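Local coordinates for aminopeptidase N (Francisella tularensis subsp. tularensis, PDB 5DLL), which probably degrades intracellular peptides as a zinc-dependent M1-family aminopeptidase, releasing amino acids, preferably alanine, one at a time from the N-terminus, at residues S291-D299 with N703-Q711; D741-L749 with N778-G786. One frame throughout, in Å; residues are numbered along the deposited sequence.

Contact 1. Residues S291-D299 with N703-Q711; sequences SNKTATDKD and NADNMTDQQ
T708 OG1 receives the backbone N-H of D297 at 3.0 Å; the N-H...O angle of 135° makes this bond distinctly bent. The hydroxyl stands anti to the T708 carbonyl carbon and beside its own backbone N, while the methyl takes the place anti to that N. Both branches therefore face D297, whose side chain crosses that of T708 at about a right angle: CG2 of T708 rests 3.3 Å from D297 OD2. Threonine suits the place because a single residue supplies both an acceptor for the first turn of helix 297-312 and a methyl to pack on the carboxylate. That carboxylate is further held by Y664 through OD1 and by the R674 guanidinium through OD2.

Both segments run into the start of a helix here, and each has its own cap. T296 and D299 form a capping box: T296 N reaches D299 OD2 from above the carboxylate plane, and D299 N returns a weak bond to T296 OG1. N706 is the N-cap of helix 707-717, its OD1 accepting from D709 N at 2.8 Å.

M707 packs across the loop, against backbone carbonyls and the T296 methyl. CG lies anti to the backbone N (chi1 -168°), and the chain then bends at chi2 and chi3, passing the T294 carbonyl, with T294 O 3.2 Å from CG, and bringing CE to 3.4 Å from K293 O. Its CG also meets T296 CG2 at 3.7 Å. An unbranched, flexible methionine can follow this irregular turn, and V743 and W737 lie against it too. Where the peptidase M1 family region joins the C-terminal helical region, D297 is thus held twice, its N-H by a bent backbone-to-hydroxyl bond to T708 and its carboxylate by Y664 and R674, the latter probably balancing its charge.

Contact 2. Residues D741-L749 with N778-G786; sequences DLVVNKWLL and NKVYSLIGG
N745 and S782 meet where two nearly parallel helices of the C-terminal helical array, in the region assigned to ARM repeats, lie side by side. The axes of these short segments approach to 7.8 Å and cross at only -15°, and the small S782 sits at the middle of the interface. Its OG, anti to the carbonyl carbon (chi1 -63°), folds back to donate to N778 O at 2.9 Å. The S782 amide reaches the same oxygen from the opposite face of the carbonyl plane. With its hydroxyl bonded inside its own helix, serine offers a slim surface to the neighbour, and N745 CB comes to 3.3 Å from OG.

The N745 amide lies along N778 and K779: ND2 is 3.8 Å from N778 CB, while OD1 faces CG of K779, the side chains of N745 and K779 crossing at about a right angle. An asparagine is short enough to lie at this partly exposed position and polar enough to border solvent.

K779 runs out past N745, nearly straight until a bend at chi4, and its NZ makes a long salt bridge of 3.6 Å with D741 OD1. A hydrogen bond to A771 O holds the ammonium more closely. Lysine fits because its aliphatic stem packs on the asparagine while its charged end reaches D741 and A771 O.

Farther along, the buried L748 and L783 meet through methyl groups, CD2 to CD1, and V763, L766 and V767 of helix 759-767 close over L783. L749 takes a different first torsion from L748, with CG anti to the backbone N (chi1 178°), and G786, having no side chain, lets it come close: L749 CD1 lies 3.5 Å from G786 CA.

Contacts 1 and 2 follow one another along the chain, contact 1 closing at helix 707-717 before contact 2 opens at helix 741-752; their centres are about 17 Å apart. Contact 1 spans more than 400 residues, joining the peptidase M1 family region to the C-terminal helical region, whereas contact 2 lies wholly within the latter. Helix 741-752 connects them: K746 forms a salt bridge from NZ to D299 OD2 at 3.1 Å, and V743 packs on T294 and M707. One side of this helix therefore meets the start of helix 297-312, which carries the zinc ligand H309, while another packs against helix 777-788.

Contact 1. Residues S291-D299 with N703-Q711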
ATOM      1  N   SER A 291     -18.639   7.037   7.252  1.00 66.59           N
ATOM      2  CA  SER A 291     -19.929   7.720   7.293  1.00 65.19           C
ATOM      3  C   SER A 291     -19.844   8.922   6.370  1.00 66.98           C
ATOM      4  O   SER A 291     -18.751   9.431   6.122  1.00 62.30           O
ATOM      5  CB  SER A 291     -20.252   8.180   8.716  1.00 69.50           C
ATOM      6  OG  SER A 291     -19.951   7.163   9.659  1.00 70.80           O
ATOM      7  N   ASN A 292     -20.989   9.369   5.855  1.00 86.88           N
ATOM      8  CA  ASN A 292     -21.035  10.539   4.963  1.00 92.16           C
ATOM      9  C   ASN A 292     -20.577  11.816   5.665  1.00 95.27           C
ATOM     10  O   ASN A 292     -19.933  12.684   5.055  1.00 73.35           O
ATOM     11  CB  ASN A 292     -22.445  10.744   4.392  1.00 99.37           C
ATOM     12  CG  ASN A 292     -22.691   9.927   3.137  1.00 98.69           C
ATOM     13  OD1 ASN A 292     -23.037  10.471   2.086  1.00 91.81           O
ATOM     14  ND2 ASN A 292     -22.502   8.616   3.236  1.00 89.02           N
ATOM     15  N   LYS A 293     -20.902  11.911   6.951  1.00 90.22           N
ATOM     16  CA  LYS A 293     -20.543  13.067   7.760  1.00 95.23           C
ATOM     17  C   LYS A 293     -19.032  13.158   7.988  1.00 83.21           C
ATOM     18  O   LYS A 293     -18.463  14.250   7.932  1.00 74.89           O
ATOM     19  CB  LYS A 293     -21.246  13.013   9.122  1.00115.83           C
ATOM     20  CG  LYS A 293     -22.754  12.800   9.071  1.00119.37           C
ATOM     21  CD  LYS A 293     -23.435  13.187  10.382  1.00127.64           C
ATOM     22  CE  LYS A 293     -22.784  12.549  11.605  1.00125.61           C
ATOM     23  NZ  LYS A 293     -22.603  11.073  11.478  1.00112.81           N
ATOM     24  N   THR A 294     -18.392  12.011   8.234  1.00 62.96           N
ATOM     25  CA  THR A 294     -17.022  11.975   8.749  1.00 53.51           C
ATOM     26  C   THR A 294     -15.934  11.669   7.725  1.00 49.33           C
ATOM     27  O   THR A 294     -14.838  12.220   7.815  1.00 50.27           O
ATOM     28  CB  THR A 294     -16.896  10.947   9.888  1.00 54.95           C
ATOM     29  OG1 THR A 294     -17.285   9.651   9.414  1.00 55.49           O
ATOM     30  CG2 THR A 294     -17.769  11.350  11.065  1.00 57.53           C
ATOM     31  N   ALA A 295     -16.208  10.781   6.774  1.00 46.00           N
ATOM     32  CA  ALA A 295     -15.182  10.364   5.816  1.00 45.36           C
ATOM     33  C   ALA A 295     -14.986  11.415   4.722  1.00 47.92           C
ATOM     34  O   ALA A 295     -15.957  11.968   4.194  1.00 53.77           O
ATOM     35  CB  ALA A 295     -15.532   9.014   5.208  1.00 43.94           C
ATOM     36  N   THR A 296     -13.725  11.702   4.406  1.00 48.54           N
ATOM     37  CA  THR A 296     -13.379  12.580   3.291  1.00 50.68           C
ATOM     38  C   THR A 296     -13.386  11.758   2.008  1.00 49.67           C
ATOM     39  O   THR A 296     -13.552  10.539   2.049  1.00 45.85           O
ATOM     40  CB  THR A 296     -11.989  13.236   3.473  1.00 53.86           C
ATOM     41  OG1 THR A 296     -10.966  12.230   3.519  1.00 50.06           O
ATOM     42  CG2 THR A 296     -11.937  14.083   4.750  1.00 52.52           C
ATOM     43  N   ASP A 297     -13.209  12.425   0.871  1.00 51.59           N
ATOM     44  CA  ASP A 297     -13.152  11.735  -0.421  1.00 48.48           C
ATOM     45  C   ASP A 297     -11.985  10.757  -0.447  1.00 46.33           C
ATOM     46  O   ASP A 297     -12.075   9.694  -1.053  1.00 48.04           O
ATOM     47  CB  ASP A 297     -13.009  12.733  -1.576  1.00 49.29           C
ATOM     48  CG  ASP A 297     -14.212  13.653  -1.716  1.00 49.32           C
ATOM     49  OD1 ASP A 297     -15.354  13.194  -1.476  1.00 44.98           O
ATOM     50  OD2 ASP A 297     -14.011  14.837  -2.080  1.00 44.54           O
ATOM     51  N   LYS A 298     -10.895  11.129   0.219  1.00 48.90           N
ATOM     52  CA  LYS A 298      -9.711  10.282   0.324  1.00 50.35           C
ATOM     53  C   LYS A 298      -9.992   9.017   1.142  1.00 44.19           C
ATOM     54  O   LYS A 298      -9.526   7.935   0.795  1.00 42.06           O
ATOM     55  CB  LYS A 298      -8.560  11.081   0.950  1.00 57.85           C
ATOM     56  CG  LYS A 298      -7.211  10.380   0.958  1.00 72.37           C
ATOM     57  CD  LYS A 298      -6.832   9.848  -0.418  1.00 80.29           C
ATOM     58  CE  LYS A 298      -5.329   9.659  -0.558  1.00 86.27           C
ATOM     59  NZ  LYS A 298      -4.728   8.881   0.562  1.00 87.62           N
ATOM     60  N   ASP A 299     -10.757   9.161   2.220  1.00 42.50           N
ATOM     61  CA  ASP A 299     -11.121   8.023   3.060  1.00 45.48           C
ATOM     62  C   ASP A 299     -11.939   7.006   2.284  1.00 43.59           C
ATOM     63  O   ASP A 299     -11.670   5.807   2.355  1.00 46.30           O
ATOM     64  CB  ASP A 299     -11.914   8.476   4.288  1.00 51.15           C
ATOM     65  CG  ASP A 299     -11.090   9.314   5.244  1.00 54.38           C
ATOM     66  OD1 ASP A 299      -9.847   9.327   5.123  1.00 65.10           O
ATOM     67  OD2 ASP A 299     -11.695   9.970   6.116  1.00 58.33           O
ATOM     68  N   ASN A 703     -20.463  26.444   6.001  1.00 58.22           N
ATOM     69  CA  ASN A 703     -21.485  25.942   5.084  1.00 58.62           C
ATOM     70  C   ASN A 703     -21.275  24.518   4.571  1.00 59.89           C
ATOM     71  O   ASN A 703     -22.220  23.905   4.074  1.00 67.36           O
ATOM     72  CB  ASN A 703     -21.608  26.882   3.881  1.00 63.10           C
ATOM     73  CG  ASN A 703     -21.923  28.310   4.283  1.00 68.17           C
ATOM     74  OD1 ASN A 703     -22.591  28.552   5.288  1.00 60.45           O
ATOM     75  ND2 ASN A 703     -21.438  29.266   3.498  1.00 82.88           N
ATOM     76  N   ALA A 704     -20.053  23.995   4.673  1.00 64.86           N
ATOM     77  CA  ALA A 704     -19.725  22.671   4.121  1.00 61.54           C
ATOM     78  C   ALA A 704     -20.699  21.597   4.603  1.00 60.89           C
ATOM     79  O   ALA A 704     -21.056  21.567   5.780  1.00 65.52           O
ATOM     80  CB  ALA A 704     -18.299  22.280   4.480  1.00 55.74           C
ATOM     81  N   ASP A 705     -21.123  20.726   3.687  1.00 59.26           N
ATOM     82  CA  ASP A 705     -22.040  19.627   4.011  1.00 62.54           C
ATOM     83  C   ASP A 705     -21.329  18.265   4.030  1.00 58.47           C
ATOM     84  O   ASP A 705     -21.979  17.215   4.021  1.00 60.08           O
ATOM     85  CB  ASP A 705     -23.250  19.618   3.051  1.00 69.94           C
ATOM     86  CG  ASP A 705     -22.891  19.201   1.625  1.00 78.06           C
ATOM     87  OD1 ASP A 705     -21.753  19.463   1.179  1.00 79.84           O
ATOM     88  OD2 ASP A 705     -23.762  18.617   0.941  1.00 77.79           O
ATOM     89  N   ASN A 706     -19.998  18.293   4.072  1.00 54.39           N
ATOM     90  CA  ASN A 706     -19.185  17.080   4.111  1.00 58.41           C
ATOM     91  C   ASN A 706     -17.849  17.351   4.799  1.00 55.56           C
ATOM     92  O   ASN A 706     -17.495  18.508   5.032  1.00 58.10           O
ATOM     93  CB  ASN A 706     -18.952  16.556   2.692  1.00 60.93           C
ATOM     94  CG  ASN A 706     -18.068  17.474   1.865  1.00 57.35           C
ATOM     95  OD1 ASN A 706     -16.846  17.481   2.020  1.00 63.46           O
ATOM     96  ND2 ASN A 706     -18.681  18.245   0.974  1.00 51.48           N
ATOM     97  N   MET A 707     -17.101  16.295   5.106  1.00 54.26           N
ATOM     98  CA  MET A 707     -15.817  16.460   5.793  1.00 54.01           C
ATOM     99  C   MET A 707     -14.713  16.987   4.876  1.00 51.63           C
ATOM    100  O   MET A 707     -13.865  17.758   5.323  1.00 51.60           O
ATOM    101  CB  MET A 707     -15.361  15.154   6.453  1.00 55.29           C
ATOM    102  CG  MET A 707     -14.189  15.327   7.420  1.00 55.07           C
ATOM    103  SD  MET A 707     -14.486  16.499   8.767  1.00 50.16           S
ATOM    104  CE  MET A 707     -15.876  15.739   9.606  1.00 49.28           C
ATOM    105  N   THR A 708     -14.715  16.577   3.609  1.00 51.33           N
ATOM    106  CA  THR A 708     -13.673  17.000   2.670  1.00 48.07           C
ATOM    107  C   THR A 708     -13.558  18.525   2.607  1.00 45.83           C
ATOM    108  O   THR A 708     -12.459  19.072   2.676  1.00 45.73           O
ATOM    109  CB  THR A 708     -13.924  16.457   1.252  1.00 47.13           C
ATOM    110  OG1 THR A 708     -14.478  15.135   1.328  1.00 50.09           O
ATOM    111  CG2 THR A 708     -12.622  16.433   0.462  1.00 47.76           C
ATOM    112  N   ASP A 709     -14.700  19.197   2.493  1.00 48.15           N
ATOM    113  CA  ASP A 709     -14.749  20.664   2.452  1.00 51.75           C
ATOM    114  C   ASP A 709     -14.452  21.295   3.812  1.00 47.72           C
ATOM    115  O   ASP A 709     -13.817  22.347   3.888  1.00 43.50           O
ATOM    116  CB  ASP A 709     -16.122  21.151   1.963  1.00 53.40           C
ATOM    117  CG  ASP A 709     -16.295  21.044   0.450  1.00 51.97           C
ATOM    118  OD1 ASP A 709     -15.296  20.842  -0.274  1.00 58.13           O
ATOM    119  OD2 ASP A 709     -17.445  21.182  -0.017  1.00 51.57           O
ATOM    120  N   GLN A 710     -14.921  20.665   4.882  1.00 49.59           N
ATOM    121  CA  GLN A 710     -14.665  21.180   6.226  1.00 57.32           C
ATOM    122  C   GLN A 710     -13.196  21.010   6.623  1.00 48.99           C
ATOM    123  O   GLN A 710     -12.627  21.870   7.288  1.00 47.29           O
ATOM    124  CB  GLN A 710     -15.584  20.507   7.241  1.00 58.37           C
ATOM    125  CG  GLN A 710     -15.651  21.238   8.573  1.00 65.08           C
ATOM    126  CD  GLN A 710     -16.896  20.902   9.377  1.00 70.19           C
ATOM    127  OE1 GLN A 710     -17.752  20.135   8.935  1.00 78.16           O
ATOM    128  NE2 GLN A 710     -17.005  21.484  10.564  1.00 67.62           N
ATOM    129  N   GLN A 711     -12.594  19.901   6.205  1.00 48.26           N
ATOM    130  CA  GLN A 711     -11.158  19.681   6.363  1.00 54.25           C
ATOM    131  C   GLN A 711     -10.373  20.757   5.606  1.00 53.57           C
ATOM    132  O   GLN A 711      -9.418  21.327   6.141  1.00 52.97           O
ATOM    133  CB  GLN A 711     -10.775  18.261   5.890  1.00 63.42           C
ATOM    134  CG  GLN A 711      -9.291  18.023   5.605  1.00 77.18           C
ATOM    135  CD  GLN A 711      -8.877  18.391   4.180  1.00 89.20           C
ATOM    136  OE1 GLN A 711      -9.555  18.043   3.206  1.00 67.93           O
ATOM    137  NE2 GLN A 711      -7.752  19.095   4.054  1.00 80.31           N
TER

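Contact 2. Residues D741-L749 with N778-G786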
ATOM      1  N   ASP A 741     -13.894  10.210  17.339  1.00 84.84           N
ATOM      2  CA  ASP A 741     -12.451  10.058  17.580  1.00 78.22           C
ATOM      3  C   ASP A 741     -11.610  10.221  16.319  1.00 77.50           C
ATOM      4  O   ASP A 741     -10.601  10.931  16.332  1.00 73.71           O
ATOM      5  CB  ASP A 741     -12.146   8.693  18.206  1.00 85.37           C
ATOM      6  CG  ASP A 741     -12.314   8.694  19.704  1.00 88.93           C
ATOM      7  OD1 ASP A 741     -11.632   9.499  20.372  1.00 74.69           O
ATOM      8  OD2 ASP A 741     -13.118   7.883  20.211  1.00102.63           O
ATOM      9  N   LEU A 742     -12.026   9.561  15.241  1.00 72.63           N
ATOM     10  CA  LEU A 742     -11.302   9.615  13.966  1.00 65.52           C
ATOM     11  C   LEU A 742     -11.098  11.059  13.516  1.00 57.32           C
ATOM     12  O   LEU A 742     -10.044  11.406  12.983  1.00 57.38           O
ATOM     13  CB  LEU A 742     -12.047   8.831  12.875  1.00 72.00           C
ATOM     14  CG  LEU A 742     -11.861   7.308  12.842  1.00 93.14           C
ATOM     15  CD1 LEU A 742     -12.354   6.632  14.114  1.00105.78           C
ATOM     16  CD2 LEU A 742     -12.567   6.718  11.629  1.00105.90           C
ATOM     17  N   VAL A 743     -12.108  11.892  13.754  1.00 54.72           N
ATOM     18  CA  VAL A 743     -12.098  13.300  13.358  1.00 51.36           C
ATOM     19  C   VAL A 743     -11.252  14.155  14.311  1.00 55.43           C
ATOM     20  O   VAL A 743     -10.634  15.136  13.888  1.00 49.52           O
ATOM     21  CB  VAL A 743     -13.539  13.859  13.289  1.00 49.86           C
ATOM     22  CG1 VAL A 743     -13.545  15.325  12.864  1.00 46.38           C
ATOM     23  CG2 VAL A 743     -14.384  13.017  12.340  1.00 52.21           C
ATOM     24  N   VAL A 744     -11.229  13.785  15.593  1.00 60.59           N
ATOM     25  CA  VAL A 744     -10.379  14.465  16.578  1.00 61.70           C
ATOM     26  C   VAL A 744      -8.904  14.271  16.219  1.00 52.13           C
ATOM     27  O   VAL A 744      -8.096  15.179  16.390  1.00 52.37           O
ATOM     28  CB  VAL A 744     -10.631  13.966  18.023  1.00 65.11           C
ATOM     29  CG1 VAL A 744      -9.657  14.615  19.000  1.00 73.67           C
ATOM     30  CG2 VAL A 744     -12.061  14.252  18.460  1.00 62.99           C
ATOM     31  N   ASN A 745      -8.561  13.086  15.722  1.00 54.02           N
ATOM     32  CA  ASN A 745      -7.205  12.824  15.236  1.00 56.25           C
ATOM     33  C   ASN A 745      -6.794  13.819  14.151  1.00 62.25           C
ATOM     34  O   ASN A 745      -5.686  14.356  14.176  1.00 65.08           O
ATOM     35  CB  ASN A 745      -7.090  11.388  14.707  1.00 57.92           C
ATOM     36  CG  ASN A 745      -7.142  10.348  15.814  1.00 58.10           C
ATOM     37  OD1 ASN A 745      -7.294  10.679  16.992  1.00 51.52           O
ATOM     38  ND2 ASN A 745      -7.012   9.079  15.437  1.00 58.92           N
ATOM     39  N   LYS A 746      -7.705  14.074  13.215  1.00 60.20           N
ATOM     40  CA  LYS A 746      -7.472  15.049  12.154  1.00 53.54           C
ATOM     41  C   LYS A 746      -7.360  16.466  12.722  1.00 49.59           C
ATOM     42  O   LYS A 746      -6.613  17.297  12.203  1.00 45.79           O
ATOM     43  CB  LYS A 746      -8.590  14.976  11.110  1.00 64.04           C
ATOM     44  CG  LYS A 746      -8.706  13.615  10.435  1.00 80.61           C
ATOM     45  CD  LYS A 746      -9.634  13.644   9.231  1.00 86.43           C
ATOM     46  CE  LYS A 746      -9.611  12.314   8.492  1.00 84.15           C
ATOM     47  NZ  LYS A 746     -10.085  12.447   7.088  1.00 90.82           N
ATOM     48  N   TRP A 747      -8.107  16.732  13.790  1.00 43.75           N
ATOM     49  CA  TRP A 747      -8.017  17.999  14.512  1.00 41.87           C
ATOM     50  C   TRP A 747      -6.613  18.205  15.093  1.00 43.10           C
ATOM     51  O   TRP A 747      -6.053  19.305  15.021  1.00 40.32           O
ATOM     52  CB  TRP A 747      -9.078  18.033  15.611  1.00 38.60           C
ATOM     53  CG  TRP A 747      -9.125  19.288  16.413  1.00 41.96           C
ATOM     54  CD1 TRP A 747      -9.529  20.526  15.992  1.00 43.89           C
ATOM     55  CD2 TRP A 747      -8.790  19.423  17.796  1.00 47.02           C
ATOM     56  NE1 TRP A 747      -9.450  21.428  17.027  1.00 43.99           N
ATOM     57  CE2 TRP A 747      -9.001  20.777  18.147  1.00 49.47           C
ATOM     58  CE3 TRP A 747      -8.322  18.534  18.774  1.00 45.21           C
ATOM     59  CZ2 TRP A 747      -8.759  21.261  19.435  1.00 48.57           C
ATOM     60  CZ3 TRP A 747      -8.085  19.014  20.050  1.00 43.41           C
ATOM     61  CH2 TRP A 747      -8.303  20.368  20.370  1.00 45.76           C
ATOM     62  N   LEU A 748      -6.048  17.139  15.654  1.00 44.88           N
ATOM     63  CA  LEU A 748      -4.685  17.169  16.187  1.00 45.50           C
ATOM     64  C   LEU A 748      -3.668  17.346  15.064  1.00 48.99           C
ATOM     65  O   LEU A 748      -2.799  18.220  15.132  1.00 51.67           O
ATOM     66  CB  LEU A 748      -4.374  15.876  16.949  1.00 45.79           C
ATOM     67  CG  LEU A 748      -5.193  15.593  18.212  1.00 45.67           C
ATOM     68  CD1 LEU A 748      -5.052  14.136  18.623  1.00 46.23           C
ATOM     69  CD2 LEU A 748      -4.780  16.518  19.349  1.00 45.19           C
ATOM     70  N   LEU A 749      -3.788  16.513  14.033  1.00 49.16           N
ATOM     71  CA  LEU A 749      -2.879  16.551  12.888  1.00 44.63           C
ATOM     72  C   LEU A 749      -2.854  17.925  12.246  1.00 44.65           C
ATOM     73  O   LEU A 749      -1.790  18.427  11.916  1.00 46.15           O
ATOM     74  CB  LEU A 749      -3.277  15.500  11.849  1.00 46.81           C
ATOM     75  CG  LEU A 749      -2.462  15.423  10.550  1.00 48.15           C
ATOM     76  CD1 LEU A 749      -0.969  15.334  10.820  1.00 45.81           C
ATOM     77  CD2 LEU A 749      -2.915  14.230   9.720  1.00 49.43           C
ATOM     78  N   ASN A 778      -2.694   5.760  17.565  1.00 59.65           N
ATOM     79  CA  ASN A 778      -3.258   6.557  16.481  1.00 54.40           C
ATOM     80  C   ASN A 778      -3.162   8.050  16.780  1.00 51.13           C
ATOM     81  O   ASN A 778      -2.977   8.862  15.876  1.00 51.93           O
ATOM     82  CB  ASN A 778      -4.714   6.157  16.235  1.00 56.87           C
ATOM     83  CG  ASN A 778      -4.842   4.751  15.683  1.00 56.56           C
ATOM     84  OD1 ASN A 778      -4.352   4.461  14.595  1.00 55.25           O
ATOM     85  ND2 ASN A 778      -5.493   3.869  16.434  1.00 59.98           N
ATOM     86  N   LYS A 779      -3.278   8.402  18.055  1.00 48.45           N
ATOM     87  CA  LYS A 779      -3.167   9.791  18.482  1.00 50.31           C
ATOM     88  C   LYS A 779      -1.707  10.244  18.490  1.00 48.25           C
ATOM     89  O   LYS A 779      -1.412  11.433  18.329  1.00 49.54           O
ATOM     90  CB  LYS A 779      -3.790   9.971  19.865  1.00 54.70           C
ATOM     91  CG  LYS A 779      -5.216   9.450  19.952  1.00 58.00           C
ATOM     92  CD  LYS A 779      -6.020  10.142  21.039  1.00 60.99           C
ATOM     93  CE  LYS A 779      -7.456   9.640  21.066  1.00 60.67           C
ATOM     94  NZ  LYS A 779      -8.406  10.723  21.431  1.00 60.09           N
ATOM     95  N   VAL A 780      -0.802   9.291  18.675  1.00 44.95           N
ATOM     96  CA  VAL A 780       0.629   9.560  18.617  1.00 45.26           C
ATOM     97  C   VAL A 780       1.074   9.859  17.180  1.00 42.69           C
ATOM     98  O   VAL A 780       1.913  10.728  16.966  1.00 41.14           O
ATOM     99  CB  VAL A 780       1.450   8.385  19.205  1.00 47.59           C
ATOM    100  CG1 VAL A 780       2.945   8.608  19.012  1.00 50.10           C
ATOM    101  CG2 VAL A 780       1.126   8.194  20.684  1.00 46.67           C
ATOM    102  N   TYR A 781       0.510   9.149  16.203  1.00 44.08           N
ATOM    103  CA  TYR A 781       0.837   9.392  14.787  1.00 48.30           C
ATOM    104  C   TYR A 781       0.235  10.707  14.303  1.00 47.30           C
ATOM    105  O   TYR A 781       0.803  11.385  13.445  1.00 48.68           O
ATOM    106  CB  TYR A 781       0.354   8.245  13.887  1.00 48.72           C
ATOM    107  CG  TYR A 781       0.800   6.865  14.325  1.00 57.76           C
ATOM    108  CD1 TYR A 781       2.065   6.653  14.878  1.00 60.71           C
ATOM    109  CD2 TYR A 781      -0.038   5.763  14.175  1.00 64.23           C
ATOM    110  CE1 TYR A 781       2.472   5.392  15.277  1.00 61.26           C
ATOM    111  CE2 TYR A 781       0.363   4.495  14.571  1.00 66.42           C
ATOM    112  CZ  TYR A 781       1.618   4.317  15.121  1.00 63.78           C
ATOM    113  OH  TYR A 781       2.025   3.064  15.516  1.00 75.86           O
ATOM    114  N   SER A 782      -0.922  11.053  14.858  1.00 48.25           N
ATOM    115  CA  SER A 782      -1.581  12.313  14.545  1.00 46.25           C
ATOM    116  C   SER A 782      -0.779  13.499  15.056  1.00 43.96           C
ATOM    117  O   SER A 782      -0.346  14.337  14.268  1.00 43.89           O
ATOM    118  CB  SER A 782      -2.986  12.347  15.149  1.00 45.66           C
ATOM    119  OG  SER A 782      -3.793  11.328  14.588  1.00 48.81           O
ATOM    120  N   LEU A 783      -0.578  13.560  16.371  1.00 43.13           N
ATOM    121  CA  LEU A 783       0.036  14.728  16.993  1.00 43.27           C
ATOM    122  C   LEU A 783       1.553  14.754  16.823  1.00 45.51           C
ATOM    123  O   LEU A 783       2.106  15.744  16.339  1.00 44.04           O
ATOM    124  CB  LEU A 783      -0.315  14.800  18.481  1.00 44.34           C
ATOM    125  CG  LEU A 783       0.143  16.087  19.183  1.00 45.33           C
ATOM    126  CD1 LEU A 783      -0.595  17.297  18.627  1.00 46.42           C
ATOM    127  CD2 LEU A 783      -0.051  15.981  20.687  1.00 47.26           C
ATOM    128  N   ILE A 784       2.221  13.674  17.229  1.00 44.75           N
ATOM    129  CA  ILE A 784       3.685  13.643  17.237  1.00 44.15           C
ATOM    130  C   ILE A 784       4.238  13.385  15.833  1.00 44.46           C
ATOM    131  O   ILE A 784       5.122  14.107  15.370  1.00 44.54           O
ATOM    132  CB  ILE A 784       4.238  12.593  18.228  1.00 47.99           C
ATOM    133  CG1 ILE A 784       3.646  12.792  19.637  1.00 48.44           C
ATOM    134  CG2 ILE A 784       5.765  12.643  18.265  1.00 53.26           C
ATOM    135  CD1 ILE A 784       3.813  14.182  20.219  1.00 44.68           C
ATOM    136  N   GLY A 785       3.714  12.362  15.161  1.00 43.92           N
ATOM    137  CA  GLY A 785       4.088  12.069  13.774  1.00 44.64           C
ATOM    138  C   GLY A 785       3.686  13.183  12.823  1.00 42.81           C
ATOM    139  O   GLY A 785       4.367  13.437  11.831  1.00 42.61           O
ATOM    140  N   GLY A 786       2.572  13.844  13.131  1.00 43.38           N
ATOM    141  CA  GLY A 786       2.132  15.023  12.396  1.00 45.23           C
ATOM    142  C   GLY A 786       3.047  16.220  12.576  1.00 47.49           C
ATOM    143  O   GLY A 786       3.224  17.004  11.647  1.00 50.95           O
TER